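Local coordinates for protein STE5 (Saccharomyces cerevisiae, PDB 3FZE) that serves as a scaffold in pheromone (mating) signalling, its minimal scaffold domain cocatalysing phosphorylation of the MAP kinase Fus3 by Ste7, at residues A[17-23]-A[109-115]. Numbering follows the deposited sequence. Where two conformers were deposited one is given.
Sequences PDNLAII and EHLGIVA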
# COMPACT_ATOMS: atom_id res chain seq x y z
N PRO A 17 -9.68 11.04 4.91
CA PRO A 17 -8.52 10.82 5.78
C PRO A 17 -7.59 12.03 5.78
O PRO A 17 -7.47 12.69 4.75
CB PRO A 17 -7.81 9.63 5.13
CG PRO A 17 -8.33 9.56 3.73
CD PRO A 17 -9.71 10.13 3.75
N ASP A 18 -6.96 12.31 6.92
CA ASP A 18 -5.97 13.38 7.05
C ASP A 18 -4.63 12.97 6.46
O ASP A 18 -3.78 13.82 6.14
CB ASP A 18 -5.77 13.71 8.53
CG ASP A 18 -7.04 14.25 9.18
OD1 ASP A 18 -7.63 15.21 8.64
OD2 ASP A 18 -7.44 13.69 10.23
N ASN A 19 -4.43 11.66 6.36
CA ASN A 19 -3.18 11.08 5.89
C ASN A 19 -3.39 9.62 5.50
O ASN A 19 -4.41 9.00 5.87
CB ASN A 19 -2.10 11.18 6.99
CG ASN A 19 -0.69 11.03 6.45
OD1 ASN A 19 -0.46 11.21 5.26
ND2 ASN A 19 0.26 10.72 7.33
N LEU A 20 -2.45 9.07 4.74
CA LEU A 20 -2.49 7.66 4.38
C LEU A 20 -1.19 6.98 4.76
O LEU A 20 -0.12 7.61 4.74
CB LEU A 20 -2.65 7.49 2.87
CG LEU A 20 -3.90 8.07 2.23
CD1 LEU A 20 -3.84 7.85 0.72
CD2 LEU A 20 -5.14 7.43 2.82
N ALA A 21 -1.30 5.70 5.06
CA ALA A 21 -0.15 4.80 5.14
C ALA A 21 -0.33 3.76 4.06
O ALA A 21 -1.34 3.04 4.05
CB ALA A 21 -0.09 4.13 6.50
N ILE A 22 0.63 3.69 3.14
CA ILE A 22 0.58 2.77 2.02
C ILE A 22 1.49 1.57 2.29
O ILE A 22 2.70 1.73 2.40
CB ILE A 22 1.04 3.45 0.70
CG1 ILE A 22 0.40 4.83 0.54
CG2 ILE A 22 0.74 2.57 -0.49
CD1 ILE A 22 -1.10 4.79 0.23
N ILE A 23 0.91 0.38 2.39
CA ILE A 23 1.70 -0.82 2.64
C ILE A 23 1.66 -1.69 1.38
O ILE A 23 0.60 -2.13 0.96
CB ILE A 23 1.18 -1.59 3.87
CG1 ILE A 23 1.03 -0.62 5.05
CG2 ILE A 23 2.13 -2.71 4.22
CD1 ILE A 23 -0.15 -0.91 5.97
N GLU A 109 -4.74 11.33 14.18
CA GLU A 109 -5.45 11.85 13.02
C GLU A 109 -6.23 10.71 12.39
O GLU A 109 -6.07 9.55 12.78
CB GLU A 109 -4.46 12.42 12.00
CG GLU A 109 -3.50 11.38 11.47
CD GLU A 109 -2.47 11.96 10.54
OE1 GLU A 109 -2.72 13.05 9.96
OE2 GLU A 109 -1.41 11.33 10.38
N HIS A 110 -7.08 11.02 11.42
CA HIS A 110 -7.79 9.99 10.70
C HIS A 110 -6.88 9.44 9.62
O HIS A 110 -6.66 10.06 8.58
CB HIS A 110 -9.08 10.54 10.09
CG HIS A 110 -10.03 11.10 11.10
ND1 HIS A 110 -10.82 10.30 11.90
CD2 HIS A 110 -10.32 12.38 11.44
CE1 HIS A 110 -11.54 11.07 12.70
NE2 HIS A 110 -11.26 12.33 12.44
N LEU A 111 -6.33 8.26 9.89
CA LEU A 111 -5.35 7.64 9.01
C LEU A 111 -5.99 6.57 8.14
O LEU A 111 -6.58 5.61 8.65
CB LEU A 111 -4.24 7.04 9.87
CG LEU A 111 -3.04 6.37 9.19
CD1 LEU A 111 -2.36 7.35 8.25
CD2 LEU A 111 -2.08 5.87 10.28
N GLY A 112 -5.89 6.74 6.83
CA GLY A 112 -6.34 5.73 5.89
C GLY A 112 -5.23 4.72 5.65
O GLY A 112 -4.09 5.10 5.40
N ILE A 113 -5.57 3.44 5.72
CA ILE A 113 -4.60 2.37 5.52
C ILE A 113 -4.88 1.66 4.22
O ILE A 113 -6.00 1.19 3.98
CB ILE A 113 -4.63 1.35 6.67
CG1 ILE A 113 -4.40 2.04 8.01
CG2 ILE A 113 -3.60 0.25 6.43
CD1 ILE A 113 -3.06 2.70 8.10
N VAL A 114 -3.86 1.57 3.37
CA VAL A 114 -4.02 0.93 2.07
C VAL A 114 -2.99 -0.18 1.98
O VAL A 114 -1.79 0.08 1.91
CB VAL A 114 -3.83 1.94 0.92
CG1 VAL A 114 -4.02 1.26 -0.42
CG2 VAL A 114 -4.80 3.11 1.07
N ALA A 115 -3.46 -1.42 2.00
CA ALA A 115 -2.57 -2.58 1.94
C ALA A 115 -2.75 -3.30 0.61
O ALA A 115 -3.83 -3.79 0.31
CB ALA A 115 -2.83 -3.52 3.12
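V114 is held between A21 and I23 through its backbone, its N donating to A21 O (3.0 Å) and its O accepting from I23 N (2.8 Å), both bonds almost straight. Its side chain lies beside that of I22 and points the same way; in one of the two conformers of I22, CD1 comes to 4.0 Å from V114 CB. On the other face of the sheet, I23 CD1 crosses to I113 CG2 at 3.7 Å, next to A21 CB against I113 CD1. These are neighbouring parallel strands, 19-26 and 111-117, at the middle of the sheet in a vWA-like alpha/beta/alpha fold, in which 19-26 also pairs with 55-60. L20 CD2 lies over G112 CA (3.7 Å), where a beta carbon would clash with it. At the strand entry, D18 and H110 are joined twice: D18 N donates to H110 O, while H110 N reaches D18 OD2 (2.9 Å) on the anti side of the carboxylate. The E109 carboxylate lies along N19 CB, its OE2 3.5 Å away, and OE1 forms a salt bridge with R53, while R53 O accepts a hydrogen bond from N19 ND2. An alanine at E109 would remove this carboxylate, probably leaving R53 without its charged mate and a gap beside N19. CG of N19, anti to the backbone N (chi1 -161°), carries the amide toward R53.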